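Tyrosyl-DNA phosphodiesterase 2 (Danio rerio, PDB 4F1H) is a magnesium-binding member of the endonuclease/exonuclease/phosphatase family with a DNase I-like fold. Local coordinates at residues I7-D12 and R236-H241; R22-C27 and V48-K53; M224-M229 and D240-Y245. One frame throughout, in Å; residues are numbered along the deposited sequence. Where two conformers were deposited one is given.

Contact 1: residues I7-D12 and R236-H241. With nucleotides of chain A.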
loop_
_atom_site.group_PDB
_atom_site.type_symbol
_atom_site.label_atom_id
_atom_site.label_comp_id
_atom_site.label_asym_id
_atom_site.label_seq_id
_atom_site.Cartn_x
_atom_site.Cartn_y
_atom_site.Cartn_z
ATOM N N ILE B 7 13.215 -16.504 -14.062
ATOM C CA ILE B 7 12.070 -16.075 -14.854
ATOM C C ILE B 7 10.868 -16.304 -13.958
ATOM O O ILE B 7 10.851 -17.296 -13.251
ATOM C CB ILE B 7 11.925 -16.875 -16.152
ATOM C CG1 ILE B 7 12.952 -16.335 -17.176
ATOM C CG2 ILE B 7 10.459 -16.818 -16.719
ATOM C CD1 ILE B 7 12.903 -17.026 -18.533
ATOM N N SER B 8 9.895 -15.393 -13.951
ATOM C CA SER B 8 8.629 -15.647 -13.246
ATOM C C SER B 8 7.523 -15.390 -14.261
ATOM O O SER B 8 7.543 -14.397 -15.015
ATOM C CB SER B 8 8.455 -14.677 -12.064
ATOM O OG SER B 8 7.232 -14.932 -11.355
ATOM N N TRP B 9 6.545 -16.281 -14.319
ATOM C CA TRP B 9 5.512 -16.157 -15.367
ATOM C C TRP B 9 4.231 -16.873 -14.977
ATOM O O TRP B 9 4.244 -18.071 -14.656
ATOM C CB TRP B 9 6.046 -16.746 -16.668
ATOM C CG TRP B 9 5.498 -16.151 -17.941
ATOM C CD1 TRP B 9 4.299 -15.508 -18.146
ATOM C CD2 TRP B 9 6.191 -16.131 -19.198
ATOM N NE1 TRP B 9 4.205 -15.106 -19.482
ATOM C CE2 TRP B 9 5.337 -15.515 -20.139
ATOM C CE3 TRP B 9 7.421 -16.635 -19.620
ATOM C CZ2 TRP B 9 5.703 -15.309 -21.483
ATOM C CZ3 TRP B 9 7.788 -16.452 -20.995
ATOM C CH2 TRP B 9 6.916 -15.791 -21.888
ATOM N N ASN B 10 3.102 -16.158 -15.049
ATOM C CA ASN B 10 1.803 -16.819 -14.965
ATOM C C ASN B 10 1.479 -17.273 -16.395
ATOM O O ASN B 10 1.303 -16.445 -17.302
ATOM C CB ASN B 10 0.758 -15.808 -14.420
ATOM C CG ASN B 10 -0.644 -16.374 -14.397
ATOM O OD1 ASN B 10 -1.011 -17.174 -15.255
ATOM N ND2 ASN B 10 -1.454 -15.935 -13.439
ATOM N N VAL B 11 1.395 -18.602 -16.576
ATOM C CA VAL B 11 1.267 -19.214 -17.906
ATOM C C VAL B 11 -0.158 -19.282 -18.418
ATOM O O VAL B 11 -0.381 -19.721 -19.549
ATOM C CB VAL B 11 1.939 -20.618 -17.972
ATOM C CG1 VAL B 11 3.397 -20.488 -17.472
ATOM C CG2 VAL B 11 1.157 -21.664 -17.106
ATOM N N ASP B 12 -1.116 -18.868 -17.584
ATOM C CA ASP B 12 -2.527 -18.816 -17.997
ATOM C C ASP B 12 -3.028 -20.202 -18.445
ATOM O O ASP B 12 -3.646 -20.344 -19.497
ATOM C CB ASP B 12 -2.783 -17.789 -19.092
ATOM C CG ASP B 12 -4.259 -17.436 -19.248
ATOM O OD1 ASP B 12 -5.093 -17.882 -18.424
ATOM O OD2 ASP B 12 -4.583 -16.687 -20.186
ATOM N N ARG B 236 -1.389 -16.201 -31.173
ATOM C CA ARG B 236 -1.621 -15.727 -29.805
ATOM C C ARG B 236 -0.301 -15.568 -29.056
ATOM O O ARG B 236 0.722 -16.134 -29.453
ATOM C CB ARG B 236 -2.512 -16.713 -29.063
ATOM C CG ARG B 236 -3.817 -16.999 -29.826
ATOM C CD ARG B 236 -4.791 -17.776 -28.967
ATOM N NE ARG B 236 -5.481 -16.931 -27.993
ATOM C CZ ARG B 236 -5.606 -17.258 -26.710
ATOM N NH1 ARG B 236 -6.261 -16.454 -25.866
ATOM N NH2 ARG B 236 -5.065 -18.394 -26.261
ATOM N N TYR B 237 -0.351 -14.816 -27.955
ATOM C CA TYR B 237 0.789 -14.701 -27.035
ATOM C C TYR B 237 0.885 -15.930 -26.148
ATOM O O TYR B 237 -0.090 -16.668 -25.945
ATOM C CB TYR B 237 0.638 -13.437 -26.157
ATOM C CG TYR B 237 0.652 -12.172 -26.992
ATOM C CD1 TYR B 237 1.859 -11.649 -27.462
ATOM C CD2 TYR B 237 -0.521 -11.547 -27.366
ATOM C CE1 TYR B 237 1.881 -10.518 -28.267
ATOM C CE2 TYR B 237 -0.498 -10.401 -28.182
ATOM C CZ TYR B 237 0.699 -9.906 -28.614
ATOM O OH TYR B 237 0.737 -8.771 -29.422
ATOM N N THR B 238 2.068 -16.133 -25.578
ATOM C CA THR B 238 2.282 -17.280 -24.711
ATOM C C THR B 238 1.273 -17.251 -23.537
ATOM O O THR B 238 0.724 -18.307 -23.135
ATOM C CB THR B 238 3.731 -17.229 -24.160
ATOM O OG1 THR B 238 4.653 -17.395 -25.256
ATOM C CG2 THR B 238 3.975 -18.332 -23.149
ATOM N N SER B 239 1.011 -16.043 -23.033
ATOM C CA SER B 239 0.069 -15.852 -21.922
ATOM C C SER B 239 -0.599 -14.498 -21.978
ATOM O O SER B 239 -0.161 -13.647 -22.743
ATOM C CB SER B 239 0.893 -15.910 -20.639
ATOM O OG SER B 239 0.078 -15.775 -19.514
ATOM N N ASP B 240 -1.643 -14.299 -21.161
ATOM C CA ASP B 240 -2.162 -12.946 -21.000
ATOM C C ASP B 240 -1.246 -12.061 -20.131
ATOM O O ASP B 240 -1.426 -10.831 -20.091
ATOM C CB ASP B 240 -3.609 -12.958 -20.479
ATOM C CG ASP B 240 -3.743 -13.589 -19.102
ATOM O OD1 ASP B 240 -2.864 -14.384 -18.668
ATOM O OD2 ASP B 240 -4.779 -13.299 -18.451
ATOM N N HIS B 241 -0.287 -12.683 -19.435
ATOM C CA HIS B 241 0.751 -11.946 -18.711
ATOM C C HIS B 241 2.034 -11.911 -19.512
ATOM O O HIS B 241 2.313 -12.848 -20.257
ATOM C CB HIS B 241 1.102 -12.664 -17.393
ATOM C CG HIS B 241 0.024 -12.623 -16.361
ATOM N ND1 HIS B 241 0.176 -11.937 -15.169
ATOM C CD2 HIS B 241 -1.178 -13.251 -16.291
ATOM C CE1 HIS B 241 -0.905 -12.111 -14.420
ATOM N NE2 HIS B 241 -1.748 -12.889 -15.087
ATOM O OP3 DT A 1 -4.847 -14.002 -11.470
ATOM P P DT A 1 -4.603 -13.167 -12.688
ATOM O OP1 DT A 1 -4.110 -13.871 -13.862
ATOM O OP2 DT A 1 -3.575 -12.096 -12.440
ATOM O "O5'" DT A 1 -5.961 -12.399 -12.965
ATOM C "C5'" DT A 1 -6.112 -11.760 -14.243
ATOM C "C4'" DT A 1 -7.503 -11.161 -14.259
ATOM O "O4'" DT A 1 -8.422 -12.272 -14.450
ATOM C "C3'" DT A 1 -7.933 -10.433 -12.980
ATOM O "O3'" DT A 1 -8.851 -9.381 -13.333
ATOM C "C2'" DT A 1 -8.672 -11.513 -12.195
ATOM C "C1'" DT A 1 -9.339 -12.283 -13.335
ATOM N N1 DT A 1 -9.709 -13.685 -12.982
ATOM C C2 DT A 1 -11.047 -14.027 -13.010
ATOM O O2 DT A 1 -11.949 -13.223 -13.295
ATOM N N3 DT A 1 -11.297 -15.329 -12.666
ATOM C C4 DT A 1 -10.381 -16.317 -12.320
ATOM O O4 DT A 1 -10.736 -17.477 -12.039
ATOM C C5 DT A 1 -8.998 -15.871 -12.321
ATOM C C7 DT A 1 -7.900 -16.813 -11.927
ATOM C C6 DT A 1 -8.715 -14.601 -12.648
HETATM O O HOH W 1 -3.401 -15.851 -16.567
HETATM O O HOH W 2 1.460 -20.367 -21.523
#
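Asn10 and His241 stack beside the bound phosphate and magnesium of a DNase I-like fold, consistent with the active site of this family. Asn10 ends strand 4-10, and His241 lies in the loop before strand 243-249. The amide and imidazole planes are 12° apart. Asn10 CB sits over the middle of the ring, 3.7 Å from its centroid, in a CH-pi contact. At the ring edge, His241 NE2 donates to OP1 of the thymidine phosphate of chain A at 2.8 Å. Asp206 accepts from His241 ND1, so both ring nitrogens are held. Asn10 ND2 is hydrogen-bonded to Asp152, and the Asn10 side chain lies about 4 Å from a magnesium ion.

Two direct hydrogen bonds tie the loop to the strand end. Trp9 NE1 donates to His241 O at 3.0 Å, reaching it from above the carbonyl plane. Ser239 OG, placed anti to its backbone nitrogen (chi1 -178°), donates to Asn10 O at 2.6 Å. The same hydroxyl oxygen accepts from His241 N in an ST turn, while Asn10 OD1 accepts from Asp12 N in an Asx turn.

Like charges come close where Asp12 OD2 lies 3.3 Å from Asp240 OD1, the carboxylates stacked. A water bridges the backbones, donating to Val11 O at 2.8 Å and Thr238 O at 2.7 Å.

Contact 2: residues R22-C27 and V48-K53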
loop_
_atom_site.group_PDB
_atom_site.type_symbol
_atom_site.label_atom_id
_atom_site.label_comp_id
_atom_site.label_asym_id
_atom_site.label_seq_id
_atom_site.Cartn_x
_atom_site.Cartn_y
_atom_site.Cartn_z
ATOM N N ARG B 22 1.280 -22.702 -26.823
ATOM C CA ARG B 22 1.798 -21.707 -25.855
ATOM C C ARG B 22 2.864 -22.289 -24.898
ATOM O O ARG B 22 3.843 -21.619 -24.544
ATOM C CB ARG B 22 0.630 -20.989 -25.129
ATOM C CG ARG B 22 -0.177 -20.074 -26.101
ATOM C CD ARG B 22 -1.582 -19.791 -25.609
ATOM N NE ARG B 22 -1.533 -19.627 -24.160
ATOM C CZ ARG B 22 -2.426 -20.128 -23.313
ATOM N NH1 ARG B 22 -3.490 -20.810 -23.729
ATOM N NH2 ARG B 22 -2.235 -19.946 -22.030
ATOM N N ALA B 23 2.736 -23.564 -24.517
ATOM C CA ALA B 23 3.754 -24.208 -23.687
ATOM C C ALA B 23 5.063 -24.331 -24.462
ATOM O O ALA B 23 6.151 -24.193 -23.885
ATOM C CB ALA B 23 3.287 -25.595 -23.226
ATOM N N ARG B 24 4.941 -24.605 -25.758
ATOM C CA ARG B 24 6.111 -24.631 -26.629
ATOM C C ARG B 24 6.780 -23.267 -26.675
ATOM O O ARG B 24 8.026 -23.152 -26.686
ATOM C CB ARG B 24 5.706 -25.088 -28.035
ATOM C CG ARG B 24 6.141 -26.494 -28.364
ATOM C CD ARG B 24 5.977 -26.774 -29.855
ATOM N NE ARG B 24 4.571 -26.695 -30.255
ATOM C CZ ARG B 24 3.674 -27.654 -30.010
ATOM N NH1 ARG B 24 2.406 -27.506 -30.400
ATOM N NH2 ARG B 24 4.048 -28.765 -29.372
ATOM N N GLY B 25 5.951 -22.231 -26.702
ATOM C CA GLY B 25 6.429 -20.854 -26.586
ATOM C C GLY B 25 7.236 -20.632 -25.314
ATOM O O GLY B 25 8.344 -20.086 -25.342
ATOM N N LEU B 26 6.684 -21.048 -24.174
ATOM C CA LEU B 26 7.427 -20.905 -22.934
ATOM C C LEU B 26 8.752 -21.656 -23.012
ATOM O O LEU B 26 9.771 -21.153 -22.568
ATOM C CB LEU B 26 6.587 -21.394 -21.729
ATOM C CG LEU B 26 7.332 -21.502 -20.400
ATOM C CD1 LEU B 26 7.825 -20.142 -19.918
ATOM C CD2 LEU B 26 6.377 -22.139 -19.350
ATOM N N CYS B 27 8.733 -22.870 -23.556
ATOM C CA CYS B 27 9.963 -23.665 -23.625
ATOM C C CYS B 27 11.021 -22.992 -24.478
ATOM O O CYS B 27 12.232 -23.126 -24.190
ATOM C CB CYS B 27 9.690 -25.060 -24.174
ATOM S SG CYS B 27 8.810 -26.077 -22.948
ATOM N N VAL B 48 2.139 -28.925 -17.290
ATOM C CA VAL B 48 3.360 -29.302 -16.614
ATOM C C VAL B 48 3.860 -30.642 -17.174
ATOM O O VAL B 48 5.060 -30.899 -17.179
ATOM C CB VAL B 48 3.208 -29.302 -15.059
ATOM C CG1 VAL B 48 2.623 -30.606 -14.564
ATOM C CG2 VAL B 48 4.555 -29.039 -14.403
ATOM N N GLN B 49 2.927 -31.460 -17.672
ATOM C CA GLN B 49 3.243 -32.735 -18.324
ATOM C C GLN B 49 4.139 -32.427 -19.524
ATOM O O GLN B 49 5.241 -32.986 -19.655
ATOM C CB GLN B 49 1.948 -33.452 -18.761
ATOM C CG GLN B 49 2.094 -34.948 -19.041
ATOM C CD GLN B 49 0.773 -35.638 -19.443
ATOM O OE1 GLN B 49 -0.315 -35.252 -19.011
ATOM N NE2 GLN B 49 0.885 -36.672 -20.264
ATOM N N TYR B 50 3.702 -31.489 -20.360
ATOM C CA TYR B 50 4.528 -31.078 -21.494
ATOM C C TYR B 50 5.906 -30.520 -21.081
ATOM O O TYR B 50 6.943 -30.907 -21.640
ATOM C CB TYR B 50 3.813 -30.080 -22.393
ATOM C CG TYR B 50 4.681 -29.790 -23.587
ATOM C CD1 TYR B 50 4.944 -30.790 -24.529
ATOM C CD2 TYR B 50 5.320 -28.563 -23.734
ATOM C CE1 TYR B 50 5.780 -30.559 -25.619
ATOM C CE2 TYR B 50 6.156 -28.316 -24.834
ATOM C CZ TYR B 50 6.377 -29.324 -25.767
ATOM O OH TYR B 50 7.201 -29.103 -26.850
ATOM N N LEU B 51 5.925 -29.581 -20.137
ATOM C CA LEU B 51 7.204 -28.998 -19.715
ATOM C C LEU B 51 8.229 -30.004 -19.187
ATOM O O LEU B 51 9.420 -29.859 -19.444
ATOM C CB LEU B 51 6.996 -27.933 -18.635
ATOM C CG LEU B 51 6.167 -26.700 -18.917
ATOM C CD1 LEU B 51 6.152 -25.872 -17.626
ATOM C CD2 LEU B 51 6.803 -25.892 -20.051
ATOM N N LYS B 52 7.775 -30.972 -18.396
ATOM C CA LYS B 52 8.649 -31.988 -17.818
ATOM C C LYS B 52 9.309 -32.853 -18.909
ATOM O O LYS B 52 10.488 -33.248 -18.799
ATOM C CB LYS B 52 7.867 -32.806 -16.784
ATOM C CG LYS B 52 7.644 -31.999 -15.510
ATOM C CD LYS B 52 7.051 -32.806 -14.337
ATOM C CE LYS B 52 5.678 -33.290 -14.692
ATOM N NZ LYS B 52 4.839 -33.647 -13.520
ATOM N N LYS B 53 8.570 -33.080 -19.988
ATOM C CA LYS B 53 9.092 -33.807 -21.155
ATOM C C LYS B 53 10.196 -33.039 -21.883
ATOM O O LYS B 53 11.181 -33.637 -22.344
ATOM C CB LYS B 53 7.947 -34.083 -22.143
ATOM C CG LYS B 53 7.901 -35.496 -22.740
ATOM C CD LYS B 53 8.901 -35.693 -23.879
ATOM C CE LYS B 53 8.477 -36.845 -24.801
ATOM N NZ LYS B 53 8.039 -38.054 -24.032
#
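Tyr50 swings its ring toward helix 19-33 because CG is anti to the backbone N (chi1 -176°). Leu51 takes a different torsion, with CG beside its backbone N (chi1 -61°), and this brings CD2 to the same helix. Cys27 SG lies between the two. It is 3.5 Å from Leu51 CD2 and 4.0 Å from Tyr50 CE2, an oblique sulfur-aromatic contact. Ala23 CB also touches the Tyr50 ring obliquely, 3.6 Å from Tyr50 CD2. Leu26 CD2 meets Leu51 CD2 at 3.8 Å, and the two leucines cross at about a right angle.

At the outer margin, the aliphatic part of Arg24 passes the phenol. Arg24 CG lies 3.2 Å from Tyr50 OH. The guanidinium plane is close to perpendicular to the ring. Its charge pairs with Asp21, and Tyr50 OH bonds to Arg54, so the polar ends are held by their own helices. Leu51 also touches Leu40 and Leu43 of strand 37-43.

The segments' axes are 10.0 Å apart and cross at -38°. Two helices packed side by side through small and apolar residues, with Leu51 reaching strand 37-43, are consistent with the helical layer outside the DNase I-like beta sandwich.

Contact 3: residues M224-M229 and D240-Y245. With nucleotides of chain A.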
loop_
_atom_site.group_PDB
_atom_site.type_symbol
_atom_site.label_atom_id
_atom_site.label_comp_id
_atom_site.label_asym_id
_atom_site.label_seq_id
_atom_site.Cartn_x
_atom_site.Cartn_y
_atom_site.Cartn_z
ATOM N N MET B 224 16.561 -6.296 -15.436
ATOM C CA MET B 224 15.238 -6.921 -15.582
ATOM C C MET B 224 14.662 -6.632 -16.979
ATOM O O MET B 224 14.927 -5.560 -17.556
ATOM C CB MET B 224 14.331 -6.402 -14.455
ATOM C CG MET B 224 12.877 -6.750 -14.540
ATOM S SD MET B 224 11.987 -5.762 -13.274
ATOM C CE MET B 224 10.301 -6.155 -13.740
ATOM N N ALA B 225 13.910 -7.584 -17.537
ATOM C CA ALA B 225 13.192 -7.378 -18.791
ATOM C C ALA B 225 11.861 -8.087 -18.761
ATOM O O ALA B 225 11.737 -9.151 -18.128
ATOM C CB ALA B 225 14.022 -7.915 -19.941
ATOM N N LEU B 226 10.869 -7.529 -19.466
ATOM C CA LEU B 226 9.623 -8.256 -19.652
ATOM C C LEU B 226 9.693 -9.024 -20.949
ATOM O O LEU B 226 10.165 -8.517 -21.967
ATOM C CB LEU B 226 8.424 -7.321 -19.655
ATOM C CG LEU B 226 8.297 -6.492 -18.388
ATOM C CD1 LEU B 226 7.000 -5.616 -18.465
ATOM C CD2 LEU B 226 8.269 -7.401 -17.128
ATOM N N ILE B 227 9.249 -10.272 -20.909
ATOM C CA ILE B 227 9.361 -11.185 -22.058
ATOM C C ILE B 227 7.990 -11.736 -22.447
ATOM O O ILE B 227 7.017 -11.610 -21.692
ATOM C CB ILE B 227 10.369 -12.334 -21.806
ATOM C CG1 ILE B 227 9.990 -13.151 -20.548
ATOM C CG2 ILE B 227 11.787 -11.778 -21.647
ATOM C CD1 ILE B 227 11.001 -14.350 -20.284
ATOM N N GLY B 228 7.911 -12.345 -23.626
ATOM C CA GLY B 228 6.666 -12.909 -24.125
ATOM C C GLY B 228 5.833 -11.949 -24.934
ATOM O O GLY B 228 4.684 -12.253 -25.236
ATOM N N MET B 229 6.381 -10.791 -25.257
ATOM C CA MET B 229 5.599 -9.759 -25.893
ATOM C C MET B 229 5.771 -9.824 -27.409
ATOM O O MET B 229 6.025 -8.799 -28.054
ATOM C CB MET B 229 6.037 -8.408 -25.342
ATOM C CG MET B 229 7.476 -8.395 -24.713
ATOM S SD MET B 229 7.175 -7.653 -23.119
ATOM C CE MET B 229 6.501 -6.132 -23.750
ATOM N N ASP B 240 -1.643 -14.299 -21.161
ATOM C CA ASP B 240 -2.162 -12.946 -21.000
ATOM C C ASP B 240 -1.246 -12.061 -20.131
ATOM O O ASP B 240 -1.426 -10.831 -20.091
ATOM C CB ASP B 240 -3.609 -12.958 -20.479
ATOM C CG ASP B 240 -3.743 -13.589 -19.102
ATOM O OD1 ASP B 240 -2.864 -14.384 -18.668
ATOM O OD2 ASP B 240 -4.779 -13.299 -18.451
ATOM N N HIS B 241 -0.287 -12.683 -19.435
ATOM C CA HIS B 241 0.751 -11.946 -18.711
ATOM C C HIS B 241 2.034 -11.911 -19.512
ATOM O O HIS B 241 2.313 -12.848 -20.257
ATOM C CB HIS B 241 1.102 -12.664 -17.393
ATOM C CG HIS B 241 0.024 -12.623 -16.361
ATOM N ND1 HIS B 241 0.176 -11.937 -15.169
ATOM C CD2 HIS B 241 -1.178 -13.251 -16.291
ATOM C CE1 HIS B 241 -0.905 -12.111 -14.420
ATOM N NE2 HIS B 241 -1.748 -12.889 -15.087
ATOM N N TRP B 242 2.848 -10.880 -19.282
ATOM C CA TRP B 242 4.226 -10.907 -19.740
ATOM C C TRP B 242 5.044 -11.629 -18.663
ATOM O O TRP B 242 4.682 -11.608 -17.471
ATOM C CB TRP B 242 4.736 -9.484 -19.916
ATOM C CG TRP B 242 3.913 -8.615 -20.851
ATOM C CD1 TRP B 242 3.634 -7.303 -20.655
ATOM C CD2 TRP B 242 3.359 -8.958 -22.133
ATOM N NE1 TRP B 242 2.925 -6.806 -21.711
ATOM C CE2 TRP B 242 2.752 -7.795 -22.643
ATOM C CE3 TRP B 242 3.322 -10.122 -22.894
ATOM C CZ2 TRP B 242 2.088 -7.776 -23.885
ATOM C CZ3 TRP B 242 2.682 -10.094 -24.128
ATOM C CH2 TRP B 242 2.081 -8.933 -24.602
ATOM N N GLY B 243 6.115 -12.320 -19.066
ATOM C CA GLY B 243 7.003 -12.910 -18.088
ATOM C C GLY B 243 8.048 -11.910 -17.638
ATOM O O GLY B 243 8.282 -10.899 -18.299
ATOM N N ILE B 244 8.657 -12.161 -16.479
ATOM C CA ILE B 244 9.759 -11.314 -16.017
ATOM C C ILE B 244 11.044 -12.133 -16.080
ATOM O O ILE B 244 11.103 -13.236 -15.534
ATOM C CB ILE B 244 9.571 -10.868 -14.564
ATOM C CG1 ILE B 244 8.343 -9.957 -14.440
ATOM C CG2 ILE B 244 10.786 -10.053 -14.079
ATOM C CD1 ILE B 244 7.979 -9.616 -12.979
ATOM N N TYR B 245 12.079 -11.618 -16.771
ATOM C CA TYR B 245 13.441 -12.156 -16.638
ATOM C C TYR B 245 14.266 -11.214 -15.739
ATOM O O TYR B 245 14.224 -9.983 -15.887
ATOM C CB TYR B 245 14.108 -12.283 -18.011
ATOM C CG TYR B 245 15.572 -12.691 -17.931
ATOM C CD1 TYR B 245 15.942 -13.968 -17.528
ATOM C CD2 TYR B 245 16.573 -11.791 -18.300
ATOM C CE1 TYR B 245 17.280 -14.338 -17.461
ATOM C CE2 TYR B 245 17.895 -12.156 -18.244
ATOM C CZ TYR B 245 18.239 -13.412 -17.819
ATOM O OH TYR B 245 19.571 -13.749 -17.741
ATOM O OP3 DT A 1 -4.847 -14.002 -11.470
ATOM P P DT A 1 -4.603 -13.167 -12.688
ATOM O OP1 DT A 1 -4.110 -13.871 -13.862
ATOM O OP2 DT A 1 -3.575 -12.096 -12.440
ATOM O "O5'" DT A 1 -5.961 -12.399 -12.965
ATOM C "C5'" DT A 1 -6.112 -11.760 -14.243
ATOM C "C4'" DT A 1 -7.503 -11.161 -14.259
ATOM O "O4'" DT A 1 -8.422 -12.272 -14.450
ATOM C "C3'" DT A 1 -7.933 -10.433 -12.980
ATOM O "O3'" DT A 1 -8.851 -9.381 -13.333
ATOM C "C2'" DT A 1 -8.672 -11.513 -12.195
ATOM C "C1'" DT A 1 -9.339 -12.283 -13.335
ATOM N N1 DT A 1 -9.709 -13.685 -12.982
ATOM C C2 DT A 1 -11.047 -14.027 -13.010
ATOM O O2 DT A 1 -11.949 -13.223 -13.295
ATOM N N3 DT A 1 -11.297 -15.329 -12.666
ATOM C C4 DT A 1 -10.381 -16.317 -12.320
ATOM O O4 DT A 1 -10.736 -17.477 -12.039
ATOM C C5 DT A 1 -8.998 -15.871 -12.321
ATOM C C7 DT A 1 -7.900 -16.813 -11.927
ATOM C C6 DT A 1 -8.715 -14.601 -12.648
HETATM O O HOH W 3 2.996 -13.743 -23.168
#
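Ala225 and Tyr245 form a hydrogen-bonded antiparallel pair. Ala225 N donates to Tyr245 O at 2.9 Å, and Tyr245 N donates back to Ala225 O at 2.8 Å. Ile227 and Gly243 make the next such pair, joined by Ile227 N to Gly243 O and by Gly243 N to Ile227 O, both 2.9 Å. Leu226 and Ile244 form the non-hydrogen-bonded pair between them. Their side chains lie side by side on one face, with Leu226 CD2 3.7 Å from Ile244 CG1. Met224 runs extended across Ile244 CG2. On the face of Ile227 and Tyr245, Ile227 CG1 lies between its backbone N and carbonyl carbon (chi1 57°). That places it over Gly243, where the lack of a side chain gives it room.

Beyond the strand ends, Met229 lies over one face of the Trp242 indole, its CA 3.4 Å from Trp242 CZ3. In the conformer given, SD stands over the five-membered ring, but a second conformer leaves this Met-aromatic contact doubtful. A water lies 3.1 Å from both Gly228 O and His241 O and can bridge the two segments where the pairing ends.

Further out, Tyr237 meets the Trp242 ring edge-to-face. Ile227 packs on Tyr29 and Tyr33 of helix 19-33 and on Ile7. Ile244 leans on Asp206 and Ile208 of strand 202-211, in the other sheet. Strand 220-227 is an edge strand of the six-stranded sheet within this chain, and strand 243-249 lies between it and strand 4-10, to which Ile244 is bonded through Ser8.

In the fold
Contacts 1 and 3 share Asp240 and His241 and reach the same six-stranded sheet, where strands 4-10 and 243-249 are neighbours. Contact 1 is fully buried and mostly polar, with turns, a bridging water and the phosphate of a nucleotide of chain A at the strand ends. Contact 3 is partly buried and rests on regular backbone pairing, with apolar packing on both faces at the sheet margin. Contact 2 lies in the helical layer and is apolar, buried but for Arg24 and Tyr50 at its outer side. Arg22 connects it to contact 1 by bonding to Thr238 O and Asp12 O. Contacts 2 and 3 do not touch, and their centres are about 17 Å apart.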